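Local atomic coordinates of endo-beta-1,2-glucanase (Talaromyces funiculosus, PDB entry 6IMV), a protein that hydrolyses internal beta-1,2 linkages of glucans, acting as an endo-beta-1,2-glucanase. Residues I64-G69 with V427-T432; P341-S346 with P383-P388; I347-D352 with I375-V380; E418-D423 with E491-T496. One frame throughout, in Å; residues are numbered along the deposited sequence. Where two conformers were deposited one is given.

In the fold
Contact 1 opens at the end of strand 57-64 and closes on strand 427-432, spanning most of the chain. Contact 2 opens inside this long loop, in the loop before strand 347-352, and closes at the turn leading into helix 387-392. Contact 3 is nested inside contact 2 and joins strand 347-352 to the loop running into strand 380-381. Contact 4 starts at 418-423, within contact 1, but closes at 491-496 beyond it, so the two cross. Contacts 1 and 4 lie on neighbouring strands, 427-432 and 415-421, of one antiparallel sheet. Contact 3 touches both: T351 bonds to residues of 427-432, and D379 forms a salt bridge with R421. Contact 2 packs against contacts 3 and 4.

Contact 1 (I64-G69 with V427-T432); sequences IDWVTG and VSALLT
I64 and A429 face each other at the end of a strand pair. The backbone N of I64 donates to A429 O over 3.1 Å, nearly straight at 173°. The I64 side chain fills the tight part. Its CG2 branch meets L431 CD1 at 3.8 Å, and the two side chains cross at about a right angle. CG1 is set between the backbone N and carbonyl carbon (chi1 61°), which lays it against the carbonyl group of A429. An alanine here would remove both branches and would probably open a gap beside L431. The W66 end is looser and partly exposed. The ring edge meets V427 O, with CZ3 at 3.6 Å, and CE3 comes obliquely to A429 CB at 4.0 Å. K409 adds a cation-pi contact to the ring. Beyond it, D65 OD2 accepts from V67 N, an Asx turn, and from T68 N, completing an Asx motif after I64. Strand 427-432 is the antiparallel partner of strand 57-64, and T432 at its end lines the glucose pocket.

Contact 2 (P341-S346 with P383-P388); sequences PGMFAS and PYSVFP
A345 and S385 bring the backbones closest, with CA atoms 5.4 Å apart, where the extended segment 341-346 passes a 3-10 turn at 383-385. Y384 carries the polar link. Its OH donates to S346 O over 2.6 Å, in the carbonyl plane and on a lone pair, with a C=O...O angle of 138°. The same oxygen lies at the ring edge, near the ring plane. The methyl of A345 approaches this ring obliquely, with CB 3.4 Å from Y384 CZ. The first torsion of Y384 (chi1 99°) lies off the staggered positions and swings the ring across to S346. A phenylalanine in its place would keep most of the ring packing but would probably leave S346 O without this donor. M343 covers the other end. Its CB sits 3.2 Å from S385 OG, a hydroxyl bonded to T382 O. The methionine chain then bends at chi3, and CE reaches V386 CG1 at 3.9 Å, the two side chains crossing at about a right angle. S303 OG bonds to S385 O, and M404 of helix 394-405 packs on S385 and V386. This is buried packing of a pre-strand loop on the 3-10 turn that leads into helix 387-392, near the bound sugars.

Contact 3 (I347-D352 with I375-V380); sequences INNVTD and IQELDV. With NAG (2-acetamido-2-deoxy-beta-D-glucopyranose), chain C; BGC (beta-D-glucopyranose), chain I.
The carboxamide of N349 is flanked on opposite sides of its plane. V380 CG2 lies to one side, 3.6 Å from N349 OD1. The backbone N of V350 lies to the other and donates to the same oxygen over 2.8 Å, from above the carbonyl plane. The ND2 end of the amide carries the NAG of chain C, covalently bonded through its C1 at 1.4 Å. This is an N-glycosylation site, and N349, V350 and T351 form its sequon. With CG anti to the backbone N (chi1 -152°), the amide end is brought near 375-380, beside E377. The carboxylate of E377, on an extended chain, reaches the glycan: its OE1 accepts from NAG N2 over 3.0 Å at 162°. The root sugar is thus gripped by both segments, through a covalent bond on one and a hydrogen bond on the other. Behind it, I347 CG2 packs on V380 CG1 at 3.8 Å. N348 points away from 375-380, and its ND2 donates to O4 of the bound glucose over 2.9 Å at 169°. E418 OE2 is a second partner of this ND2 and probably helps to fix the amide. Strand 347-352 pairs with strand 357-362 and bonds through T351 to strand 427-432. I347 and V380 rest on S419 of strand 415-421, so the contact lies between the small two-stranded sheet and the larger one.

Contact 4 (E418-D423 with E491-T496); sequences ESTRRD and ETVPDT. With NAG (2-acetamido-2-deoxy-beta-D-glucopyranose), chain B.
T420 and V493 reach toward each other tip to tip, with T420 OG1 4.1 Å from V493 CG1. With chi1 at -180° the hydroxyl is opposite the backbone N and beside the carbonyl carbon, from where it donates to R421 O over 2.9 Å. The ring of P494 lies against backbone carbonyls: its CD is 3.1 Å from R422 O. The methyl CG2 of T496 stands 3.3 Å from D423 O. The charged side chains take another course. The guanidinium of R421 grips D423 side-on, NE to OD1 at 3.1 Å and NH2 to OD2 at 3.0 Å, with OD2 in the guanidinium plane. C8 of the NAG of chain B lies over one face of the guanidinium. D423 OD1 also bonds to T425. Between the segments the contact is van der Waals packing; a hydrogen bond between T496 OG1 and G424 O, just past D423, adds a polar tie. The R421-D423 salt bridge braces 418-423, and that of R421 NH1 with D379 ties it to 375-380.

Contact 1 (I64-G69 with V427-T432)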
loop_
_atom_site.group_PDB
_atom_site.type_symbol
_atom_site.label_atom_id
_atom_site.label_comp_id
_atom_site.label_asym_id
_atom_site.label_seq_id
_atom_site.Cartn_x
_atom_site.Cartn_y
_atom_site.Cartn_z
ATOM N N ILE A 64 11.814 3.719 -16.519
ATOM C CA ILE A 64 12.056 4.970 -17.209
ATOM C C ILE A 64 13.524 4.981 -17.638
ATOM O O ILE A 64 14.380 4.349 -16.991
ATOM C CB ILE A 64 11.668 6.188 -16.339
ATOM C CG1 ILE A 64 12.480 6.270 -15.039
ATOM C CG2 ILE A 64 10.180 6.166 -16.059
ATOM C CD1 ILE A 64 12.065 7.406 -14.115
ATOM N N ASP A 65 13.799 5.682 -18.741
ATOM C CA ASP A 65 15.116 5.684 -19.358
ATOM C C ASP A 65 16.136 6.302 -18.393
ATOM O O ASP A 65 15.909 7.353 -17.790
ATOM C CB ASP A 65 15.084 6.414 -20.700
ATOM C CG ASP A 65 16.417 6.389 -21.426
ATOM O OD1 ASP A 65 16.669 5.401 -22.113
ATOM O OD2 ASP A 65 17.201 7.349 -21.255
ATOM N N TRP A 66 17.283 5.633 -18.275
ATOM C CA TRP A 66 18.351 6.027 -17.386
ATOM C C TRP A 66 18.722 7.506 -17.559
ATOM O O TRP A 66 18.945 8.200 -16.574
ATOM C CB TRP A 66 19.577 5.134 -17.588
ATOM C CG TRP A 66 20.681 5.510 -16.655
ATOM C CD1 TRP A 66 21.815 6.221 -16.943
ATOM C CD2 TRP A 66 20.711 5.262 -15.241
ATOM N NE1 TRP A 66 22.568 6.388 -15.809
ATOM C CE2 TRP A 66 21.914 5.811 -14.751
ATOM C CE3 TRP A 66 19.848 4.613 -14.352
ATOM C CZ2 TRP A 66 22.275 5.722 -13.410
ATOM C CZ3 TRP A 66 20.204 4.533 -13.027
ATOM C CH2 TRP A 66 21.398 5.084 -12.564
ATOM N N VAL A 67 18.799 7.970 -18.810
ATOM C CA VAL A 67 19.233 9.322 -19.128
ATOM C C VAL A 67 18.033 10.276 -19.167
ATOM O O VAL A 67 18.087 11.339 -18.557
ATOM C CB VAL A 67 20.037 9.364 -20.442
ATOM C CG1 VAL A 67 20.334 10.799 -20.881
ATOM C CG2 VAL A 67 21.317 8.544 -20.336
ATOM N N THR A 68 16.972 9.924 -19.903
ATOM C CA THR A 68 15.901 10.892 -20.184
ATOM C C THR A 68 14.869 10.953 -19.053
ATOM O O THR A 68 14.217 11.971 -18.901
ATOM C CB THR A 68 15.186 10.606 -21.507
ATOM O OG1 THR A 68 14.375 9.445 -21.332
ATOM C CG2 THR A 68 16.145 10.437 -22.665
ATOM N N GLY A 69 14.685 9.843 -18.326
ATOM C CA GLY A 69 13.631 9.731 -17.309
ATOM C C GLY A 69 12.235 9.601 -17.910
ATOM O O GLY A 69 11.239 9.821 -17.213
ATOM N N VAL A 427 20.450 4.202 -8.626
ATOM C CA VAL A 427 19.043 4.526 -8.523
ATOM C C VAL A 427 18.249 3.431 -9.248
ATOM O O VAL A 427 18.728 2.855 -10.232
ATOM C CB VAL A 427 18.790 5.931 -9.109
ATOM C CG1 VAL A 427 17.338 6.169 -9.448
ATOM C CG2 VAL A 427 19.292 7.030 -8.189
ATOM N N SER A 428 17.047 3.135 -8.738
ATOM C CA SER A 428 16.076 2.301 -9.442
ATOM C C SER A 428 15.271 3.197 -10.381
ATOM O O SER A 428 14.398 3.933 -9.928
ATOM C CB SER A 428 15.172 1.569 -8.482
ATOM O OG SER A 428 14.330 0.663 -9.179
ATOM N N ALA A 429 15.591 3.148 -11.679
ATOM C CA ALA A 429 14.960 4.021 -12.671
ATOM C C ALA A 429 13.615 3.403 -13.055
ATOM O O ALA A 429 13.453 2.787 -14.118
ATOM C CB ALA A 429 15.887 4.202 -13.850
ATOM N N LEU A 430 12.667 3.522 -12.124
ATOM C CA LEU A 430 11.457 2.755 -12.135
ATOM C C LEU A 430 10.359 3.547 -11.416
ATOM O O LEU A 430 10.652 4.371 -10.539
ATOM C CB LEU A 430 11.761 1.427 -11.432
ATOM C CG LEU A 430 10.620 0.409 -11.380
ATOM C CD1 LEU A 430 10.380 -0.191 -12.751
ATOM C CD2 LEU A 430 10.913 -0.682 -10.364
ATOM N N LEU A 431 9.108 3.302 -11.824
ATOM C CA LEU A 431 7.918 3.785 -11.137
ATOM C C LEU A 431 7.047 2.579 -10.768
ATOM O O LEU A 431 6.816 1.737 -11.621
ATOM C CB LEU A 431 7.126 4.714 -12.064
ATOM C CG LEU A 431 7.927 5.731 -12.873
ATOM C CD1 LEU A 431 7.041 6.347 -13.945
ATOM C CD2 LEU A 431 8.533 6.805 -11.977
ATOM N N THR A 432 6.547 2.520 -9.527
ATOM C CA THR A 432 5.531 1.542 -9.152
ATOM C C THR A 432 4.465 2.208 -8.278
ATOM O O THR A 432 4.737 3.219 -7.630
ATOM C CB THR A 432 6.133 0.335 -8.413
ATOM O OG1 THR A 432 6.666 0.777 -7.166
ATOM C CG2 THR A 432 7.217 -0.370 -9.206
#

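Contact 2 (P341-S346 with P383-P388)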
loop_
_atom_site.group_PDB
_atom_site.type_symbol
_atom_site.label_atom_id
_atom_site.label_comp_id
_atom_site.label_asym_id
_atom_site.label_seq_id
_atom_site.Cartn_x
_atom_site.Cartn_y
_atom_site.Cartn_z
ATOM N N PRO A 341 20.191 8.960 5.059
ATOM C CA PRO A 341 19.437 10.105 4.539
ATOM C C PRO A 341 18.052 9.750 3.975
ATOM O O PRO A 341 17.531 10.438 3.098
ATOM C CB PRO A 341 20.392 10.627 3.449
ATOM C CG PRO A 341 21.026 9.387 2.903
ATOM C CD PRO A 341 21.229 8.504 4.119
ATOM N N GLY A 342 17.447 8.702 4.529
ATOM C CA GLY A 342 16.141 8.230 4.146
ATOM C C GLY A 342 15.678 7.161 5.112
ATOM O O GLY A 342 16.319 6.939 6.156
ATOM N N MET A 343 14.570 6.494 4.766
ATOM C CA MET A 343 14.087 5.385 5.557
ATOM C C MET A 343 13.816 4.183 4.634
ATOM O O MET A 343 13.890 4.305 3.412
ATOM C CB MET A 343 12.844 5.802 6.349
ATOM C CG MET A 343 13.115 6.922 7.318
ATOM S SD MET A 343 11.707 7.347 8.382
ATOM C CE MET A 343 10.624 8.182 7.219
ATOM N N PHE A 344 13.519 3.029 5.242
ATOM C CA PHE A 344 13.583 1.724 4.594
ATOM C C PHE A 344 12.198 1.071 4.450
ATOM O O PHE A 344 11.370 1.094 5.366
ATOM C CB PHE A 344 14.485 0.795 5.411
ATOM C CG PHE A 344 15.940 1.183 5.405
ATOM C CD1 PHE A 344 16.696 1.047 4.254
ATOM C CD2 PHE A 344 16.550 1.675 6.550
ATOM C CE1 PHE A 344 18.039 1.397 4.248
ATOM C CE2 PHE A 344 17.892 2.021 6.545
ATOM C CZ PHE A 344 18.634 1.879 5.392
ATOM N N ALA A 345 11.992 0.447 3.284
ATOM C CA ALA A 345 10.837 -0.384 3.001
ATOM C C ALA A 345 11.171 -1.335 1.844
ATOM O O ALA A 345 12.063 -1.052 1.034
ATOM C CB ALA A 345 9.643 0.488 2.676
ATOM N N SER A 346 10.469 -2.468 1.787
ATOM C CA SER A 346 10.576 -3.393 0.673
ATOM C C SER A 346 10.452 -2.606 -0.639
ATOM O O SER A 346 9.535 -1.779 -0.803
ATOM C CB SER A 346 9.528 -4.482 0.758
ATOM O OG SER A 346 9.544 -5.124 2.025
ATOM N N PRO A 383 11.413 6.814 -1.028
ATOM C CA PRO A 383 10.464 7.817 -0.538
ATOM C C PRO A 383 9.198 7.261 0.137
ATOM O O PRO A 383 8.704 7.881 1.073
ATOM C CB PRO A 383 10.107 8.597 -1.814
ATOM C CG PRO A 383 11.348 8.467 -2.672
ATOM C CD PRO A 383 11.797 7.043 -2.431
ATOM N N TYR A 384 8.681 6.109 -0.310
ATOM C CA TYR A 384 7.391 5.614 0.217
ATOM C C TYR A 384 7.527 5.127 1.668
ATOM O O TYR A 384 6.507 4.944 2.349
ATOM C CB TYR A 384 6.778 4.568 -0.713
ATOM C CG TYR A 384 6.971 3.118 -0.358
ATOM C CD1 TYR A 384 8.073 2.411 -0.816
ATOM C CD2 TYR A 384 6.016 2.422 0.361
ATOM C CE1 TYR A 384 8.235 1.062 -0.541
ATOM C CE2 TYR A 384 6.168 1.073 0.657
ATOM C CZ TYR A 384 7.282 0.386 0.204
ATOM O OH TYR A 384 7.434 -0.948 0.488
ATOM N N SER A 385 8.766 4.944 2.148
ATOM C CA SER A 385 9.047 4.649 3.554
ATOM C C SER A 385 8.393 5.676 4.495
ATOM O O SER A 385 8.152 5.376 5.662
ATOM C CB SER A 385 10.529 4.559 3.816
ATOM O OG SER A 385 11.170 5.814 3.600
ATOM N N VAL A 386 8.099 6.875 3.989
ATOM C CA VAL A 386 7.526 7.959 4.797
ATOM C C VAL A 386 6.001 7.815 4.963
ATOM O O VAL A 386 5.427 8.571 5.731
ATOM C CB VAL A 386 7.832 9.344 4.196
ATOM C CG1 VAL A 386 9.300 9.507 3.843
ATOM C CG2 VAL A 386 6.942 9.653 3.000
ATOM N N PHE A 387 5.332 6.915 4.234
ATOM C CA PHE A 387 3.856 6.958 4.221
ATOM C C PHE A 387 3.294 6.825 5.641
ATOM O O PHE A 387 2.387 7.576 5.988
ATOM C CB PHE A 387 3.250 5.994 3.191
ATOM C CG PHE A 387 2.965 4.592 3.651
ATOM C CD1 PHE A 387 1.889 4.319 4.480
ATOM C CD2 PHE A 387 3.742 3.533 3.206
ATOM C CE1 PHE A 387 1.622 3.022 4.888
ATOM C CE2 PHE A 387 3.477 2.238 3.620
ATOM C CZ PHE A 387 2.408 1.982 4.448
ATOM N N PRO A 388 3.803 5.940 6.533
ATOM C CA PRO A 388 3.242 5.824 7.880
ATOM C C PRO A 388 3.529 7.071 8.735
ATOM O O PRO A 388 2.731 7.420 9.599
ATOM C CB PRO A 388 3.927 4.591 8.502
ATOM C CG PRO A 388 4.649 3.921 7.352
ATOM C CD PRO A 388 4.910 5.000 6.324
#

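Contact 3 (I347-D352 with I375-V380)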
loop_
_atom_site.group_PDB
_atom_site.type_symbol
_atom_site.label_atom_id
_atom_site.label_comp_id
_atom_site.label_asym_id
_atom_site.label_seq_id
_atom_site.Cartn_x
_atom_site.Cartn_y
_atom_site.Cartn_z
ATOM N N ILE A 347 11.374 -2.854 -1.573
ATOM C CA ILE A 347 11.552 -1.970 -2.730
ATOM C C ILE A 347 12.380 -2.679 -3.812
ATOM O O ILE A 347 13.193 -3.571 -3.518
ATOM C CB ILE A 347 12.223 -0.652 -2.278
ATOM C CG1 ILE A 347 12.100 0.452 -3.322
ATOM C CG2 ILE A 347 13.685 -0.867 -1.882
ATOM C CD1 ILE A 347 10.696 0.967 -3.499
ATOM N N ASN A 348 12.176 -2.255 -5.065
ATOM C CA ASN A 348 13.027 -2.644 -6.178
ATOM C C ASN A 348 14.426 -2.057 -5.976
ATOM O O ASN A 348 14.592 -0.933 -5.488
ATOM C CB ASN A 348 12.449 -2.223 -7.531
ATOM C CG ASN A 348 11.330 -3.141 -7.967
ATOM O OD1 ASN A 348 11.586 -4.247 -8.444
ATOM N ND2 ASN A 348 10.097 -2.717 -7.759
ATOM N N ASN A 349 15.417 -2.859 -6.375
ATOM C CA ASN A 349 16.822 -2.518 -6.346
ATOM C C ASN A 349 17.125 -1.575 -7.512
ATOM O O ASN A 349 16.255 -1.311 -8.362
ATOM C CB ASN A 349 17.669 -3.790 -6.429
ATOM C CG ASN A 349 19.033 -3.683 -5.778
ATOM O OD1 ASN A 349 19.483 -2.594 -5.409
ATOM N ND2 ASN A 349 19.688 -4.826 -5.639
ATOM N N VAL A 350 18.373 -1.102 -7.559
ATOM C CA VAL A 350 18.846 -0.167 -8.576
ATOM C C VAL A 350 18.760 -0.795 -9.973
ATOM O O VAL A 350 18.776 -2.023 -10.146
ATOM C CB VAL A 350 20.280 0.304 -8.283
ATOM C CG1 VAL A 350 20.384 0.996 -6.941
ATOM C CG2 VAL A 350 21.292 -0.831 -8.364
ATOM N N THR A 351 18.680 0.093 -10.964
ATOM C CA THR A 351 18.818 -0.222 -12.356
ATOM C C THR A 351 20.309 -0.349 -12.692
ATOM O O THR A 351 21.124 0.455 -12.250
ATOM C CB THR A 351 18.187 0.875 -13.226
ATOM O OG1 THR A 351 16.793 0.933 -12.920
ATOM C CG2 THR A 351 18.383 0.643 -14.710
ATOM N N ASP A 352 20.635 -1.368 -13.487
ATOM C CA ASP A 352 21.903 -1.456 -14.167
ATOM C C ASP A 352 21.821 -0.581 -15.416
ATOM O O ASP A 352 21.118 -0.926 -16.362
ATOM C CB ASP A 352 22.243 -2.903 -14.519
ATOM C CG ASP A 352 23.592 -3.051 -15.207
ATOM O OD1 ASP A 352 24.175 -2.015 -15.598
ATOM O OD2 ASP A 352 24.061 -4.197 -15.323
ATOM N N ILE A 375 18.112 -10.537 9.209
ATOM C CA ILE A 375 18.996 -10.500 8.035
ATOM C C ILE A 375 18.387 -9.530 7.014
ATOM O O ILE A 375 17.392 -9.847 6.383
ATOM C CB ILE A 375 19.212 -11.900 7.424
ATOM C CG1 ILE A 375 19.809 -12.878 8.442
ATOM C CG2 ILE A 375 20.070 -11.796 6.168
ATOM C CD1 ILE A 375 19.764 -14.334 8.010
ATOM N N GLN A 376 19.014 -8.364 6.858
ATOM C CA GLN A 376 18.421 -7.244 6.130
ATOM C C GLN A 376 19.467 -6.599 5.214
ATOM O O GLN A 376 20.650 -6.565 5.534
ATOM C CB GLN A 376 17.838 -6.216 7.101
ATOM C CG GLN A 376 16.666 -6.761 7.901
ATOM C CD GLN A 376 15.714 -5.698 8.408
ATOM O OE1 GLN A 376 15.840 -4.515 8.094
ATOM N NE2 GLN A 376 14.766 -6.116 9.237
ATOM N N GLU A 377 18.991 -6.114 4.065
ATOM C CA GLU A 377 19.751 -5.284 3.148
ATOM C C GLU A 377 19.301 -3.833 3.348
ATOM O O GLU A 377 18.112 -3.519 3.149
ATOM C CB GLU A 377 19.537 -5.737 1.699
ATOM C CG GLU A 377 20.384 -4.947 0.713
ATOM C CD GLU A 377 20.300 -5.358 -0.745
ATOM O OE1 GLU A 377 19.894 -6.496 -1.009
ATOM O OE2 GLU A 377 20.639 -4.517 -1.619
ATOM N N LEU A 378 20.256 -2.969 3.721
ATOM C CA LEU A 378 20.003 -1.581 4.106
ATOM C C LEU A 378 20.818 -0.603 3.246
ATOM O O LEU A 378 21.134 0.504 3.687
ATOM C CB LEU A 378 20.373 -1.432 5.584
ATOM C CG LEU A 378 19.612 -2.334 6.550
ATOM C CD1 LEU A 378 20.089 -2.109 7.980
ATOM C CD2 LEU A 378 18.113 -2.099 6.428
ATOM N N ASP A 379 21.132 -0.978 2.005
ATOM C CA ASP A 379 21.912 -0.088 1.145
ATOM C C ASP A 379 20.993 0.784 0.269
ATOM O O ASP A 379 21.473 1.734 -0.328
ATOM C CB ASP A 379 22.945 -0.863 0.321
ATOM C CG ASP A 379 22.364 -1.932 -0.580
ATOM O OD1 ASP A 379 21.187 -2.272 -0.433
ATOM O OD2 ASP A 379 23.106 -2.407 -1.430
ATOM N N VAL A 380 19.689 0.470 0.219
ATOM C CA VAL A 380 18.729 1.162 -0.650
ATOM C C VAL A 380 17.562 1.708 0.188
ATOM O O VAL A 380 16.938 0.969 0.962
ATOM C CB VAL A 380 18.235 0.216 -1.764
ATOM C CG1 VAL A 380 17.075 0.813 -2.563
ATOM C CG2 VAL A 380 19.385 -0.198 -2.679
HETATM C C1 NAG C . 20.993 -4.940 -5.042
HETATM C C2 NAG C . 21.257 -6.401 -4.736
HETATM C C3 NAG C . 22.594 -6.510 -4.017
HETATM C C4 NAG C . 23.698 -5.948 -4.889
HETATM C C5 NAG C . 23.342 -4.546 -5.366
HETATM C C6 NAG C . 24.332 -4.085 -6.432
HETATM C C7 NAG C . 19.122 -7.569 -4.428
HETATM C C8 NAG C . 18.198 -8.181 -3.415
HETATM N N2 NAG C . 20.196 -6.971 -3.929
HETATM O O3 NAG C . 22.864 -7.865 -3.703
HETATM O O4 NAG C . 24.888 -5.881 -4.088
HETATM O O5 NAG C . 22.019 -4.475 -5.914
HETATM O O6 NAG C . 24.030 -2.734 -6.760
HETATM O O7 NAG C . 18.896 -7.619 -5.625
HETATM C C2 BGC I . 7.724 -7.814 -7.508
HETATM C C3 BGC I . 8.138 -6.587 -8.340
HETATM C C4 BGC I . 7.248 -5.362 -8.050
HETATM C C5 BGC I . 7.105 -5.166 -6.533
HETATM C C6 BGC I . 6.173 -4.010 -6.158
HETATM C C1 BGC I . 7.577 -7.441 -6.040
HETATM O O1 BGC I . 7.156 -8.529 -5.213
HETATM O O2 BGC I . 8.738 -8.798 -7.611
HETATM O O3 BGC I . 8.101 -6.889 -9.735
HETATM O O4 BGC I . 7.773 -4.168 -8.666
HETATM O O5 BGC I . 6.633 -6.376 -5.927
HETATM O O6 BGC I . 4.851 -4.321 -6.588
#

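Contact 4 (E418-D423 with E491-T496)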
loop_
_atom_site.group_PDB
_atom_site.type_symbol
_atom_site.label_atom_id
_atom_site.label_comp_id
_atom_site.label_asym_id
_atom_site.label_seq_id
_atom_site.Cartn_x
_atom_site.Cartn_y
_atom_site.Cartn_z
ATOM N N GLU A 418 11.537 5.405 -7.835
ATOM C CA GLU A 418 11.349 4.206 -6.985
ATOM C C GLU A 418 12.255 4.249 -5.741
ATOM O O GLU A 418 11.776 4.144 -4.600
ATOM C CB GLU A 418 11.608 2.944 -7.816
ATOM C CG GLU A 418 11.597 1.641 -7.016
ATOM C CD GLU A 418 10.268 0.920 -6.885
ATOM O OE1 GLU A 418 9.235 1.503 -7.271
ATOM O OE2 GLU A 418 10.264 -0.229 -6.380
ATOM N N SER A 419 13.570 4.360 -5.956
ATOM C CA SER A 419 14.535 4.198 -4.872
ATOM C C SER A 419 15.921 4.684 -5.297
ATOM O O SER A 419 16.198 4.787 -6.480
ATOM C CB SER A 419 14.602 2.760 -4.417
ATOM O OG SER A 419 15.257 1.959 -5.381
ATOM N N THR A 420 16.761 4.955 -4.288
ATOM C CA THR A 420 18.168 5.293 -4.445
ATOM C C THR A 420 18.988 4.513 -3.407
ATOM O O THR A 420 18.539 4.286 -2.287
ATOM C CB THR A 420 18.412 6.800 -4.280
ATOM O OG1 THR A 420 19.805 7.058 -4.458
ATOM C CG2 THR A 420 17.977 7.351 -2.938
ATOM N N ARG A 421 20.211 4.139 -3.784
ATOM C CA ARG A 421 21.192 3.730 -2.806
ATOM C C ARG A 421 21.400 4.889 -1.823
ATOM O O ARG A 421 21.410 6.071 -2.229
ATOM C CB ARG A 421 22.504 3.343 -3.493
ATOM C CG ARG A 421 22.465 1.981 -4.174
ATOM C CD ARG A 421 23.811 1.565 -4.737
ATOM N NE ARG A 421 24.812 1.459 -3.677
ATOM C CZ ARG A 421 25.049 0.375 -2.940
ATOM N NH1 ARG A 421 24.331 -0.724 -3.101
ATOM N NH2 ARG A 421 26.007 0.404 -2.034
ATOM N N ARG A 422 21.574 4.567 -0.537
ATOM C CA ARG A 422 21.806 5.618 0.450
ATOM C C ARG A 422 23.163 6.299 0.204
ATOM O O ARG A 422 23.352 7.436 0.622
ATOM C CB ARG A 422 21.654 5.100 1.884
ATOM C CG ARG A 422 22.640 4.024 2.305
ATOM C CD ARG A 422 22.330 3.583 3.719
ATOM N NE ARG A 422 23.133 2.458 4.160
ATOM C CZ ARG A 422 24.373 2.544 4.618
ATOM N NH1 ARG A 422 24.989 3.713 4.678
ATOM N NH2 ARG A 422 24.990 1.444 5.005
ATOM N N ASP A 423 24.090 5.627 -0.493
ATOM C CA ASP A 423 25.407 6.216 -0.814
ATOM C C ASP A 423 25.356 6.980 -2.151
ATOM O O ASP A 423 26.364 7.553 -2.589
ATOM C CB ASP A 423 26.510 5.150 -0.806
ATOM C CG ASP A 423 26.448 4.135 -1.939
ATOM O OD1 ASP A 423 25.689 4.342 -2.903
ATOM O OD2 ASP A 423 27.166 3.135 -1.847
ATOM N N GLU A 491 21.307 13.962 7.306
ATOM C CA GLU A 491 22.266 13.669 6.249
ATOM C C GLU A 491 21.538 13.792 4.903
ATOM O O GLU A 491 20.336 13.496 4.814
ATOM C CB GLU A 491 22.831 12.251 6.408
ATOM C CG GLU A 491 23.848 12.091 7.526
ATOM C CD GLU A 491 23.307 11.947 8.944
ATOM O OE1 GLU A 491 22.176 11.440 9.128
ATOM O OE2 GLU A 491 24.034 12.343 9.878
ATOM N N THR A 492 22.273 14.200 3.866
ATOM C CA THR A 492 21.768 14.214 2.497
ATOM C C THR A 492 22.238 12.954 1.756
ATOM O O THR A 492 23.202 12.300 2.158
ATOM C CB THR A 492 22.204 15.490 1.765
ATOM O OG1 THR A 492 23.628 15.566 1.836
ATOM C CG2 THR A 492 21.583 16.736 2.359
ATOM N N VAL A 493 21.520 12.610 0.684
ATOM C CA VAL A 493 21.960 11.592 -0.234
ATOM C C VAL A 493 23.220 12.125 -0.918
ATOM O O VAL A 493 23.164 13.172 -1.547
ATOM C CB VAL A 493 20.872 11.229 -1.266
ATOM C CG1 VAL A 493 21.373 10.191 -2.264
ATOM C CG2 VAL A 493 19.592 10.744 -0.593
ATOM N N PRO A 494 24.386 11.446 -0.819
ATOM C CA PRO A 494 25.593 11.906 -1.509
ATOM C C PRO A 494 25.395 12.061 -3.028
ATOM O O PRO A 494 24.678 11.264 -3.646
ATOM C CB PRO A 494 26.607 10.778 -1.219
ATOM C CG PRO A 494 26.123 10.158 0.069
ATOM C CD PRO A 494 24.615 10.208 -0.050
ATOM N N ASP A 495 26.007 13.101 -3.606
ATOM C CA ASP A 495 26.134 13.247 -5.054
ATOM C C ASP A 495 27.489 12.675 -5.478
ATOM O O ASP A 495 28.527 13.205 -5.096
ATOM C CB ASP A 495 26.033 14.708 -5.499
ATOM C CG ASP A 495 26.212 14.911 -6.998
ATOM O OD1 ASP A 495 26.308 13.900 -7.741
ATOM O OD2 ASP A 495 26.240 16.082 -7.421
ATOM N N THR A 496 27.457 11.594 -6.263
ATOM C CA THR A 496 28.653 10.861 -6.649
ATOM C C THR A 496 28.888 10.944 -8.163
ATOM O O THR A 496 29.715 10.219 -8.686
ATOM C CB THR A 496 28.539 9.390 -6.226
ATOM O OG1 THR A 496 27.470 8.800 -6.973
ATOM C CG2 THR A 496 28.297 9.233 -4.743
HETATM C C1 NAG B . 25.974 -6.563 -4.746
HETATM C C2 NAG B . 27.309 -6.129 -4.147
HETATM C C3 NAG B . 28.481 -6.907 -4.759
HETATM C C4 NAG B . 28.207 -8.401 -4.880
HETATM C C5 NAG B . 26.847 -8.583 -5.572
HETATM C C6 NAG B . 26.476 -10.026 -5.893
HETATM C C7 NAG B . 27.296 -3.714 -3.662
HETATM C C8 NAG B . 27.528 -2.373 -4.289
HETATM N N2 NAG B . 27.498 -4.733 -4.478
HETATM O O3 NAG B . 29.670 -6.722 -3.985
HETATM O O4 NAG B . 29.306 -8.996 -5.597
HETATM O O5 NAG B . 25.850 -7.987 -4.723
HETATM O O6 NAG B . 26.000 -10.683 -4.714
HETATM O O7 NAG B . 26.940 -3.840 -2.500
#